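PDB 3VWO: peptidoglycan hydrolase FlgJ from Sphingomonas sp. A1, which probably cleaves the peptidoglycan layer as a flagellum-specific muramidase, so that the flagellar rod can be assembled across the periplasmic space. Local coordinates for residues S39-K44 / V66-V71. Residues are numbered along the deposited sequence; the frame is centred on the assembly and turned at random.
Sequences SQIRNK and VEARTV
With chi1 at 176°, CG1 of Val66 lies trans to the amide nitrogen, and CG2 of Ile41 takes the same place on its own residue; these two torsions bring the methyls together, CG1 of Val66 lying 3.9 Å from CG2 of Ile41 as the side chains run antiparallel alongside each other. Because the chain of Ile41 is extended beyond CG1 (chi2 170°), its CD1 reaches Ala68, 3.9 Å from that residue's CB. CB of Ala68 also lies 4.0 Å from CG2 of Ile41. The single methyl of Ala68 thus meets both branches of the isoleucine, a place suited to a small residue two positions along the strand from Val66. Isoleucine is long enough to touch Phe85 of the partner strand 77-86 as well, so the loop residue packs against both strands of the antiparallel hairpin.

Beta-branched Val66 suits its place by offering two methyls to different neighbours. CG2 lies against the side-chain amide of Asn43, whose side chain is roughly perpendicular to that of Val66. CG1 also meets the backbone O of Arg42, at 3.5 Å. The flexible chain of Lys44, kinked at every torsion beyond CG, curls back to lay CE 3.6 Å from CG1 of Val66. Its NZ ends 3.4 Å from the backbone N of Glu67, two donors that cannot bond to each other. From OE1 of Glu67 it is 5.6 Å, too far for a salt bridge; OE2 pairs instead with Arg84.

No hydrogen bond links residues 39-44 to strand 66-71. The backbone of Ile41 bonds to Ser49, while Val66, Ala68 and Thr70 bond to strand 77-86. Within this C-terminal family 73 glycosyl hydrolase domain, the surface contact rests on van der Waals packing centred on the Val66 methyls, with at most a weak long-range attraction between Lys44 and Glu67.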
loop_
_atom_site.group_PDB
_atom_site.type_symbol
_atom_site.label_atom_id
_atom_site.label_comp_id
_atom_site.label_asym_id
_atom_site.label_seq_id
_atom_site.Cartn_x
_atom_site.Cartn_y
_atom_site.Cartn_z
ATOM N N SER A 39 -0.067 11.639 3.843
ATOM C CA SER A 39 0.653 11.079 4.985
ATOM C C SER A 39 1.707 10.055 4.570
ATOM O O SER A 39 2.018 9.129 5.317
ATOM C CB SER A 39 -0.315 10.446 5.982
ATOM O OG SER A 39 -1.276 11.391 6.418
ATOM N N GLN A 40 2.255 10.214 3.377
ATOM C CA GLN A 40 3.321 9.319 2.961
ATOM C C GLN A 40 4.586 9.609 3.768
ATOM O O GLN A 40 4.925 10.772 4.042
ATOM C CB GLN A 40 3.572 9.412 1.456
ATOM C CG GLN A 40 4.654 10.378 1.044
ATOM C CD GLN A 40 5.311 9.962 -0.257
ATOM O OE1 GLN A 40 6.288 9.213 -0.262
ATOM N NE2 GLN A 40 4.775 10.447 -1.369
ATOM N N ILE A 41 5.259 8.544 4.187
ATOM C CA ILE A 41 6.456 8.682 5.005
ATOM C C ILE A 41 7.511 9.468 4.238
ATOM O O ILE A 41 7.727 9.246 3.046
ATOM C CB ILE A 41 6.994 7.297 5.432
ATOM C CG1 ILE A 41 6.087 6.692 6.505
ATOM C CG2 ILE A 41 8.420 7.391 5.934
ATOM C CD1 ILE A 41 6.397 5.243 6.821
ATOM N N ARG A 42 8.138 10.421 4.917
ATOM C CA ARG A 42 9.174 11.227 4.301
ATOM C C ARG A 42 10.442 11.179 5.136
ATOM O O ARG A 42 10.385 10.953 6.345
ATOM C CB ARG A 42 8.703 12.676 4.145
ATOM C CG ARG A 42 7.596 12.840 3.112
ATOM C CD ARG A 42 7.154 14.285 2.976
ATOM N NE ARG A 42 6.022 14.399 2.062
ATOM C CZ ARG A 42 6.132 14.663 0.766
ATOM N NH1 ARG A 42 5.043 14.740 0.012
ATOM N NH2 ARG A 42 7.329 14.855 0.224
ATOM N N ASN A 43 11.579 11.379 4.479
ATOM C CA ASN A 43 12.855 11.519 5.176
ATOM C C ASN A 43 12.852 12.691 6.156
ATOM O O ASN A 43 11.869 13.433 6.269
ATOM C CB ASN A 43 14.007 11.693 4.179
ATOM C CG ASN A 43 14.311 10.424 3.405
ATOM O OD1 ASN A 43 13.757 10.188 2.329
ATOM N ND2 ASN A 43 15.206 9.603 3.947
ATOM N N LYS A 44 13.965 12.853 6.858
ATOM C CA LYS A 44 14.086 13.898 7.866
ATOM C C LYS A 44 14.010 15.262 7.187
ATOM O O LYS A 44 13.469 16.217 7.744
ATOM C CB LYS A 44 15.398 13.740 8.639
ATOM C CG LYS A 44 15.832 12.284 8.857
ATOM C CD LYS A 44 14.758 11.450 9.551
ATOM C CE LYS A 44 14.462 10.169 8.773
ATOM N NZ LYS A 44 15.098 8.954 9.361
ATOM N N VAL A 66 14.016 4.816 6.355
ATOM C CA VAL A 66 13.593 5.990 7.103
ATOM C C VAL A 66 12.981 5.500 8.404
ATOM O O VAL A 66 12.119 4.627 8.395
ATOM C CB VAL A 66 12.542 6.815 6.328
ATOM C CG1 VAL A 66 12.043 7.973 7.175
ATOM C CG2 VAL A 66 13.114 7.330 5.020
ATOM N N GLU A 67 13.447 6.027 9.527
ATOM C CA GLU A 67 12.788 5.746 10.793
ATOM C C GLU A 67 11.520 6.581 10.840
ATOM O O GLU A 67 11.558 7.786 10.604
ATOM C CB GLU A 67 13.688 6.108 11.980
ATOM C CG GLU A 67 14.576 4.977 12.468
ATOM C CD GLU A 67 15.058 5.192 13.896
ATOM O OE1 GLU A 67 15.156 6.362 14.323
ATOM O OE2 GLU A 67 15.326 4.190 14.594
ATOM N N ALA A 68 10.393 5.945 11.131
ATOM C CA ALA A 68 9.129 6.663 11.171
ATOM C C ALA A 68 8.216 6.124 12.260
ATOM O O ALA A 68 8.258 4.943 12.598
ATOM C CB ALA A 68 8.428 6.613 9.810
ATOM N N ARG A 69 7.407 7.017 12.814
ATOM C CA ARG A 69 6.405 6.656 13.794
ATOM C C ARG A 69 5.384 5.774 13.101
ATOM O O ARG A 69 5.040 6.013 11.944
ATOM C CB ARG A 69 5.734 7.931 14.314
ATOM C CG ARG A 69 4.399 7.729 14.992
ATOM C CD ARG A 69 3.711 9.071 15.249
ATOM N NE ARG A 69 2.377 8.892 15.817
ATOM C CZ ARG A 69 1.290 8.619 15.103
ATOM N NH1 ARG A 69 1.368 8.490 13.784
ATOM N NH2 ARG A 69 0.120 8.465 15.708
ATOM N N THR A 70 4.917 4.743 13.795
ATOM C CA THR A 70 3.885 3.880 13.239
ATOM C C THR A 70 2.941 3.357 14.322
ATOM O O THR A 70 3.347 3.137 15.464
ATOM C CB THR A 70 4.496 2.703 12.460
ATOM O OG1 THR A 70 3.470 2.042 11.708
ATOM C CG2 THR A 70 5.165 1.720 13.408
ATOM N N VAL A 71 1.679 3.170 13.947
ATOM C CA VAL A 71 0.653 2.701 14.865
ATOM C C VAL A 71 0.266 1.269 14.519
ATOM O O VAL A 71 -0.022 0.954 13.364
ATOM C CB VAL A 71 -0.608 3.578 14.787
ATOM C CG1 VAL A 71 -1.673 3.070 15.752
ATOM C CG2 VAL A 71 -0.260 5.029 15.084
#